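Local coordinates for N2152 (Neocallimastix frontalis, PDB 5U22), which probably hydrolyses glycosidic bonds as a family 39 glycoside hydrolase, a family whose members from rumen anaerobic fungi act on rare arabinosyl substrates, at residues I64-A69 and N138-E143; Y247-H252 and P258-R263. All blocks are in the same frame, centred on the assembly; numbering follows the deposited sequence.

Contact 1. Residues I64-A69 and N138-E143; sequences INVMRA and NFYGNE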
ATOM      1  N   ILE A  64       7.539   7.738   1.804  1.00 16.83           N
ATOM      2  CA  ILE A  64       6.118   7.438   1.951  1.00 17.20           C
ATOM      3  C   ILE A  64       5.299   7.973   0.783  1.00 18.45           C
ATOM      4  O   ILE A  64       5.516   9.092   0.305  1.00 18.10           O
ATOM      5  CB  ILE A  64       5.627   8.035   3.283  1.00 16.67           C
ATOM      6  CG1 ILE A  64       6.277   7.315   4.472  1.00 19.09           C
ATOM      7  CG2 ILE A  64       4.106   7.974   3.379  1.00 19.89           C
ATOM      8  CD1 ILE A  64       5.883   5.845   4.577  1.00 20.89           C
ATOM      9  N   ASN A  65       4.320   7.172   0.341  1.00 15.60           N
ATOM     10  CA  ASN A  65       3.364   7.595  -0.673  1.00 16.46           C
ATOM     11  C   ASN A  65       2.127   8.171   0.009  1.00 16.49           C
ATOM     12  O   ASN A  65       2.007   9.392   0.153  1.00 16.29           O
ATOM     13  CB  ASN A  65       3.004   6.423  -1.595  1.00 13.07           C
ATOM     14  CG  ASN A  65       2.079   6.820  -2.713  1.00 18.68           C
ATOM     15  OD1 ASN A  65       2.131   7.944  -3.221  1.00 18.87           O
ATOM     16  ND2 ASN A  65       1.213   5.896  -3.108  1.00 17.47           N
ATOM     17  N   VAL A  66       1.216   7.315   0.468  1.00 13.90           N
ATOM     18  CA  VAL A  66      -0.030   7.769   1.077  1.00 13.56           C
ATOM     19  C   VAL A  66      -0.250   7.004   2.372  1.00 16.59           C
ATOM     20  O   VAL A  66      -0.282   5.766   2.363  1.00 18.50           O
ATOM     21  CB  VAL A  66      -1.243   7.579   0.150  1.00 15.87           C
ATOM     22  CG1 VAL A  66      -2.476   8.163   0.808  1.00 18.35           C
ATOM     23  CG2 VAL A  66      -1.006   8.229  -1.199  1.00 16.19           C
ATOM     24  N   MET A  67      -0.416   7.740   3.479  1.00 13.89           N
ATOM     25  CA  MET A  67      -0.830   7.142   4.741  1.00 16.81           C
ATOM     26  C   MET A  67      -2.349   7.206   4.876  1.00 13.85           C
ATOM     27  O   MET A  67      -3.042   7.810   4.055  1.00 15.14           O
ATOM     28  CB  MET A  67      -0.171   7.857   5.925  1.00 14.43           C
ATOM     29  CG  MET A  67       1.337   7.909   5.858  1.00 13.42           C
ATOM     30  SD  MET A  67       2.160   6.295   5.942  1.00 16.19           S
ATOM     31  CE  MET A  67       2.042   5.877   7.682  1.00 14.18           C
ATOM     32  N   ARG A  68      -2.873   6.605   5.947  1.00 13.36           N
ATOM     33  CA  ARG A  68      -4.291   6.699   6.283  1.00 11.99           C
ATOM     34  C   ARG A  68      -4.430   7.001   7.765  1.00 14.34           C
ATOM     35  O   ARG A  68      -3.703   6.445   8.594  1.00 15.62           O
ATOM     36  CB  ARG A  68      -5.030   5.401   5.926  1.00 13.04           C
ATOM     37  CG  ARG A  68      -6.566   5.421   6.058  1.00 11.97           C
ATOM     38  CD  ARG A  68      -7.067   4.254   5.212  1.00 19.88           C
ATOM     39  NE  ARG A  68      -8.498   3.949   5.208  1.00 19.33           N
ATOM     40  CZ  ARG A  68      -9.041   2.906   5.842  1.00 16.62           C
ATOM     41  NH1 ARG A  68      -8.296   2.113   6.608  1.00 15.72           N
ATOM     42  NH2 ARG A  68     -10.339   2.667   5.723  1.00 21.74           N
ATOM     43  N   ALA A  69      -5.348   7.903   8.094  1.00 11.62           N
ATOM     44  CA  ALA A  69      -5.487   8.359   9.469  1.00 15.10           C
ATOM     45  C   ALA A  69      -6.938   8.723   9.721  1.00 13.48           C
ATOM     46  O   ALA A  69      -7.660   9.070   8.778  1.00 17.15           O
ATOM     47  CB  ALA A  69      -4.572   9.564   9.758  1.00 16.24           C
ATOM     48  N   ASN A 138      -2.083  18.437   1.495  1.00 18.03           N
ATOM     49  CA  ASN A 138      -1.505  17.119   1.259  1.00 17.98           C
ATOM     50  C   ASN A 138      -2.415  15.988   1.723  1.00 21.32           C
ATOM     51  O   ASN A 138      -1.931  14.901   2.068  1.00 18.62           O
ATOM     52  CB  ASN A 138      -0.119  17.008   1.901  1.00 15.01           C
ATOM     53  CG  ASN A 138      -0.120  17.277   3.394  1.00 19.82           C
ATOM     54  OD1 ASN A 138      -1.055  17.861   3.937  1.00 19.65           O
ATOM     55  ND2 ASN A 138       0.948  16.853   4.071  1.00 19.04           N
ATOM     56  N   PHE A 139      -3.724  16.210   1.735  1.00 15.11           N
ATOM     57  CA  PHE A 139      -4.646  15.109   1.933  1.00 15.94           C
ATOM     58  C   PHE A 139      -4.893  14.403   0.608  1.00 19.58           C
ATOM     59  O   PHE A 139      -4.899  15.022  -0.462  1.00 19.53           O
ATOM     60  CB  PHE A 139      -5.968  15.599   2.522  1.00 18.04           C
ATOM     61  CG  PHE A 139      -5.803  16.404   3.770  1.00 13.44           C
ATOM     62  CD1 PHE A 139      -5.553  15.786   4.984  1.00 15.28           C
ATOM     63  CD2 PHE A 139      -5.894  17.792   3.728  1.00 21.41           C
ATOM     64  CE1 PHE A 139      -5.412  16.537   6.147  1.00 12.40           C
ATOM     65  CE2 PHE A 139      -5.736  18.546   4.873  1.00 19.55           C
ATOM     66  CZ  PHE A 139      -5.498  17.915   6.091  1.00 19.29           C
ATOM     67  N   TYR A 140      -5.068  13.089   0.694  1.00 17.82           N
ATOM     68  CA  TYR A 140      -5.339  12.247  -0.462  1.00 14.65           C
ATOM     69  C   TYR A 140      -6.801  12.312  -0.874  1.00 15.52           C
ATOM     70  O   TYR A 140      -7.118  12.220  -2.068  1.00 14.45           O
ATOM     71  CB  TYR A 140      -4.959  10.815  -0.108  1.00 14.81           C
ATOM     72  CG  TYR A 140      -4.935   9.793  -1.221  1.00 18.84           C
ATOM     73  CD1 TYR A 140      -4.132   9.960  -2.345  1.00 18.67           C
ATOM     74  CD2 TYR A 140      -5.673   8.618  -1.110  1.00 14.34           C
ATOM     75  CE1 TYR A 140      -4.087   8.977  -3.338  1.00 16.42           C
ATOM     76  CE2 TYR A 140      -5.628   7.645  -2.088  1.00 15.67           C
ATOM     77  CZ  TYR A 140      -4.846   7.829  -3.198  1.00 16.38           C
ATOM     78  OH  TYR A 140      -4.809   6.835  -4.152  1.00 18.01           O
ATOM     79  N   GLY A 141      -7.688  12.447   0.098  1.00 14.44           N
ATOM     80  CA  GLY A 141      -9.108  12.545  -0.178  1.00 13.99           C
ATOM     81  C   GLY A 141      -9.891  12.333   1.095  1.00 16.29           C
ATOM     82  O   GLY A 141      -9.338  11.993   2.146  1.00 16.06           O
ATOM     83  N   ASN A 142     -11.196  12.573   0.988  1.00 15.53           N
ATOM     84  CA  ASN A 142     -12.155  12.282   2.051  1.00 13.81           C
ATOM     85  C   ASN A 142     -12.746  10.894   1.831  1.00 15.13           C
ATOM     86  O   ASN A 142     -13.453  10.666   0.845  1.00 19.46           O
ATOM     87  CB  ASN A 142     -13.294  13.307   2.074  1.00 16.89           C
ATOM     88  CG  ASN A 142     -12.835  14.706   2.434  1.00 22.29           C
ATOM     89  OD1 ASN A 142     -13.234  15.693   1.801  1.00 23.07           O
ATOM     90  ND2 ASN A 142     -12.006  14.802   3.449  1.00 15.75           N
ATOM     91  N   GLU A 143     -12.491   9.983   2.762  1.00 14.24           N
ATOM     92  CA  GLU A 143     -12.996   8.619   2.683  1.00 13.01           C
ATOM     93  C   GLU A 143     -14.262   8.525   3.526  1.00 15.50           C
ATOM     94  O   GLU A 143     -14.223   8.771   4.734  1.00 13.59           O
ATOM     95  CB  GLU A 143     -11.927   7.636   3.160  1.00 14.03           C
ATOM     96  CG  GLU A 143     -12.298   6.174   3.000  1.00 14.26           C
ATOM     97  CD  GLU A 143     -11.244   5.243   3.577  1.00 18.43           C
ATOM     98  OE1 GLU A 143     -10.333   5.724   4.295  1.00 20.07           O
ATOM     99  OE2 GLU A 143     -11.332   4.026   3.311  1.00 15.75           O
TER
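Arg68 and Glu143 meet because both leave their strands with CG anti to the backbone N (chi1 -172° and -175°) and then run out nearly straight, so that the two side chains cross at about a right angle where their charged ends meet. The guanidinium grips the carboxylate side-on, one nitrogen to each oxygen. Arg68 NE lies 2.7 Å from Glu143 OE1, nearly in the guanidinium plane and on the syn lone pair of that oxygen, whereas Arg68 NH2 reaches Glu143 OE2 at 2.9 Å on a more bent path, out of the carboxylate plane. With the two planes 48° apart, the two arms of the fork are unequal. Ser184 and Asn245 also donate to OE2, and Arg68 NH1 pairs with Glu246, so the buried charges are held from several directions. This pair lies at the C-terminal ends of the strands, where TIM-barrel enzymes carry their active sites.

Deeper in the barrel, Val66 lays CG1 over one face of the Tyr140 ring, 3.9 Å from its centroid, in a CH-pi contact displaced toward CG; Val66 CG2 sits 3.8 Å from Tyr140 CE1. The phenol oxygen extends past the valine to Asp274.

Strands 66-70 and 139-143 are not neighbours in the parallel sheet of the TIM barrel: strand 98-102 runs between them, and its Thr100 touches Val66, Tyr140 and Glu143.

Contact 2. Residues Y247-H252 and P258-R263; sequences YCDENH and PGSSAR. With EDO (1,2-ethanediol), chain C.
Asp249 takes the guanidinium of Arg263 at a single oxygen: NH2 donates to OD1 over 2.9 Å, with an N-H...O angle of 161°. The acceptor lies in the guanidinium plane, but the arginine arrives on the anti side of the carboxylate, somewhat out of its plane, and the two flat groups are only 21° apart. Water 2 doubles this salt bridge, donating to Asp249 OD1 and accepting from Arg263 NH1, which also bonds to Lys327 O.

Around that pair, each partner is held by its own segment. A bend at chi3 (-58°) folds Arg263 back along its helix, where NE donates to Ser260 O at 3.1 Å on a lone pair in the carbonyl plane, and NH2 reaches Ser260 OG. Two nitrogens thus clasp one serine, fixing the rotation of the guanidinium that faces the aspartate. Ser260 OG also lies 3.5 Å from Asp249 CB and shares water 1 with the backbone N of Asp249. The other carboxylate oxygen, Asp249 OD2, accepts from Asn251 N at 2.9 Å, the N-H coming from above the carboxylate plane and closing an Asx turn that shapes the loop. Farther along, the ring edge of His252 meets a 1,2-ethanediol, probably from the crystallisation liquor, with ND1 2.9 Å from O1, while the ring itself stacks on Trp281.

The contact is local in sequence, joining the loop that follows strand 242-247 to the first turns of helix 258-270. Tyr247, at the end of that strand, packs against Phe264 and Phe268 farther along the same helix, whose Pro258 and Ala262 touch Phe305 of helix 301-310.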
ATOM      1  N   TYR A 247      -3.887  -3.569   3.671  1.00 13.15           N
ATOM      2  CA  TYR A 247      -3.484  -4.850   3.096  1.00 13.30           C
ATOM      3  C   TYR A 247      -2.580  -5.624   4.043  1.00 16.43           C
ATOM      4  O   TYR A 247      -1.732  -5.043   4.722  1.00 15.88           O
ATOM      5  CB  TYR A 247      -2.776  -4.690   1.734  1.00 13.20           C
ATOM      6  CG  TYR A 247      -1.403  -4.028   1.707  1.00 13.41           C
ATOM      7  CD1 TYR A 247      -1.265  -2.679   1.386  1.00 12.65           C
ATOM      8  CD2 TYR A 247      -0.242  -4.769   1.909  1.00 12.87           C
ATOM      9  CE1 TYR A 247      -0.015  -2.077   1.324  1.00 15.89           C
ATOM     10  CE2 TYR A 247       1.005  -4.178   1.858  1.00 15.47           C
ATOM     11  CZ  TYR A 247       1.118  -2.841   1.558  1.00 16.77           C
ATOM     12  OH  TYR A 247       2.360  -2.259   1.494  1.00 15.96           O
ATOM     13  N   CYS A 248      -2.750  -6.946   4.049  1.00 13.74           N
ATOM     14  CA  CYS A 248      -1.984  -7.832   4.922  1.00 14.00           C
ATOM     15  C   CYS A 248      -2.239  -9.262   4.490  1.00 16.80           C
ATOM     16  O   CYS A 248      -3.306  -9.573   3.960  1.00 14.88           O
ATOM     17  CB  CYS A 248      -2.399  -7.651   6.388  1.00 15.77           C
ATOM     18  SG  CYS A 248      -1.363  -8.486   7.620  1.00 16.80           S
ATOM     19  N   ASP A 249      -1.247 -10.123   4.711  1.00 15.21           N
ATOM     20  CA  ASP A 249      -1.472 -11.557   4.612  1.00 14.87           C
ATOM     21  C   ASP A 249      -2.637 -11.964   5.508  1.00 15.00           C
ATOM     22  O   ASP A 249      -2.933 -11.301   6.507  1.00 13.66           O
ATOM     23  CB  ASP A 249      -0.208 -12.317   5.033  1.00 15.83           C
ATOM     24  CG  ASP A 249      -0.328 -13.801   4.790  1.00 19.43           C
ATOM     25  OD1 ASP A 249      -0.141 -14.214   3.630  1.00 16.00           O
ATOM     26  OD2 ASP A 249      -0.643 -14.552   5.737  1.00 17.68           O
ATOM     27  N   GLU A 250      -3.298 -13.074   5.154  1.00 15.18           N
ATOM     28  CA  GLU A 250      -4.386 -13.586   5.987  1.00 17.57           C
ATOM     29  C   GLU A 250      -3.954 -13.777   7.436  1.00 17.52           C
ATOM     30  O   GLU A 250      -4.757 -13.572   8.357  1.00 18.61           O
ATOM     31  CB  GLU A 250      -4.923 -14.906   5.412  1.00 20.81           C
ATOM     32  CG  GLU A 250      -3.902 -16.064   5.341  1.00 22.93           C
ATOM     33  CD  GLU A 250      -4.226 -17.063   4.231  1.00 26.06           C
ATOM     34  OE1 GLU A 250      -4.200 -16.658   3.051  1.00 19.62           O
ATOM     35  OE2 GLU A 250      -4.519 -18.246   4.535  1.00 23.13           O
ATOM     36  N   ASN A 251      -2.702 -14.162   7.669  1.00 15.96           N
ATOM     37  CA  ASN A 251      -2.155 -14.231   9.027  1.00 16.80           C
ATOM     38  C   ASN A 251      -1.752 -12.823   9.477  1.00 14.94           C
ATOM     39  O   ASN A 251      -0.793 -12.245   8.950  1.00 15.77           O
ATOM     40  CB  ASN A 251      -0.963 -15.186   9.056  1.00 14.35           C
ATOM     41  CG  ASN A 251      -0.406 -15.392  10.454  1.00 18.95           C
ATOM     42  OD1 ASN A 251      -0.727 -14.654  11.385  1.00 21.13           O
ATOM     43  ND2 ASN A 251       0.431 -16.402  10.605  1.00 17.35           N
ATOM     44  N   HIS A 252      -2.470 -12.274  10.465  1.00 13.28           N
ATOM     45  CA  HIS A 252      -2.189 -10.914  10.934  1.00 17.27           C
ATOM     46  C   HIS A 252      -0.745 -10.750  11.388  1.00 18.39           C
ATOM     47  O   HIS A 252      -0.206  -9.640  11.364  1.00 15.05           O
ATOM     48  CB  HIS A 252      -3.099 -10.544  12.112  1.00 18.48           C
ATOM     49  CG  HIS A 252      -4.569 -10.658  11.835  1.00 18.86           C
ATOM     50  ND1 HIS A 252      -5.518 -10.487  12.822  1.00 17.03           N
ATOM     51  CD2 HIS A 252      -5.254 -10.920  10.696  1.00 20.60           C
ATOM     52  CE1 HIS A 252      -6.723 -10.630  12.300  1.00 16.39           C
ATOM     53  NE2 HIS A 252      -6.591 -10.912  11.016  1.00 18.35           N
ATOM     54  N   PRO A 258       8.805  -8.822   5.554  1.00 15.05           N
ATOM     55  CA  PRO A 258       9.378  -8.624   4.206  1.00 13.09           C
ATOM     56  C   PRO A 258       8.872  -9.607   3.154  1.00 14.74           C
ATOM     57  O   PRO A 258       8.453  -9.183   2.073  1.00 15.78           O
ATOM     58  CB  PRO A 258      10.887  -8.772   4.447  1.00 18.85           C
ATOM     59  CG  PRO A 258      11.077  -8.439   5.922  1.00 19.49           C
ATOM     60  CD  PRO A 258       9.840  -8.989   6.589  1.00 17.65           C
ATOM     61  N   GLY A 259       8.901 -10.909   3.439  1.00 15.50           N
ATOM     62  CA  GLY A 259       8.506 -11.885   2.432  1.00 13.30           C
ATOM     63  C   GLY A 259       7.071 -11.704   1.976  1.00 14.24           C
ATOM     64  O   GLY A 259       6.789 -11.612   0.778  1.00 14.24           O
ATOM     65  N   SER A 260       6.145 -11.626   2.928  1.00 14.14           N
ATOM     66  CA  SER A 260       4.746 -11.420   2.571  1.00 12.88           C
ATOM     67  C   SER A 260       4.573 -10.127   1.787  1.00 17.89           C
ATOM     68  O   SER A 260       3.910 -10.103   0.738  1.00 14.55           O
ATOM     69  CB  SER A 260       3.888 -11.394   3.830  1.00 16.10           C
ATOM     70  OG  SER A 260       2.585 -10.948   3.507  1.00 16.44           O
ATOM     71  N   SER A 261       5.192  -9.050   2.274  1.00 15.95           N
ATOM     72  CA  SER A 261       4.988  -7.721   1.701  1.00 16.17           C
ATOM     73  C   SER A 261       5.463  -7.651   0.259  1.00 18.56           C
ATOM     74  O   SER A 261       4.863  -6.946  -0.562  1.00 14.55           O
ATOM     75  CB  SER A 261       5.711  -6.677   2.553  1.00 15.07           C
ATOM     76  OG  SER A 261       5.275  -6.748   3.903  1.00 17.33           O
ATOM     77  N   ALA A 262       6.545  -8.369  -0.068  1.00 15.46           N
ATOM     78  CA  ALA A 262       7.057  -8.342  -1.436  1.00 13.25           C
ATOM     79  C   ALA A 262       5.976  -8.682  -2.454  1.00 15.44           C
ATOM     80  O   ALA A 262       5.977  -8.151  -3.567  1.00 15.52           O
ATOM     81  CB  ALA A 262       8.219  -9.322  -1.580  1.00 16.71           C
ATOM     82  N   ARG A 263       5.052  -9.571  -2.094  1.00 13.83           N
ATOM     83  CA  ARG A 263       4.037 -10.004  -3.049  1.00 14.27           C
ATOM     84  C   ARG A 263       2.992  -8.924  -3.279  1.00 15.66           C
ATOM     85  O   ARG A 263       2.541  -8.722  -4.411  1.00 15.54           O
ATOM     86  CB  ARG A 263       3.373 -11.286  -2.559  1.00 15.06           C
ATOM     87  CG  ARG A 263       4.345 -12.399  -2.210  1.00 16.42           C
ATOM     88  CD  ARG A 263       3.634 -13.494  -1.378  1.00 16.12           C
ATOM     89  NE  ARG A 263       3.037 -12.980  -0.141  1.00 18.40           N
ATOM     90  CZ  ARG A 263       2.282 -13.710   0.669  1.00 18.85           C
ATOM     91  NH1 ARG A 263       2.041 -14.985   0.369  1.00 15.28           N
ATOM     92  NH2 ARG A 263       1.768 -13.169   1.779  1.00 14.78           N
TER
HETATM   93  C1  EDO C 502      -4.553  -9.207  16.395  1.00 28.52           C
HETATM   94  O1  EDO C 502      -4.109  -9.944  15.248  1.00 28.09           O
HETATM   95  C2  EDO C 502      -5.856  -8.496  16.050  1.00 27.51           C
HETATM   96  O2  EDO C 502      -6.815  -9.470  15.614  1.00 27.62           O
HETATM   97  O   HOH W   1       1.575  -9.006   5.137  1.00 15.83           O
HETATM   98  O   HOH W   2       1.080 -16.475   2.664  1.00 23.09           O

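The two contacts illustrate how one barrel combines long-range and local ties. Contact 1 links strands far apart in sequence; contact 2 follows later in the chain and joins one strand's exit loop to the next helix. Their centres are 21 Å apart, on opposite sides of the chain's centre, and their nearest atoms, about 8 Å apart, do not touch. Strand 242-247 connects them: Asn245 and Glu246 bond to the charged pair of contact 1, and Tyr247 opens the segment 247-252. A bound bis-tris molecule lies about 5 Å from the Arg68 side chain but about 12 Å from that of Asp249, consistent with the Arg68-Glu143 end of contact 1 bordering the probable active-site pocket, with contact 2 farther away.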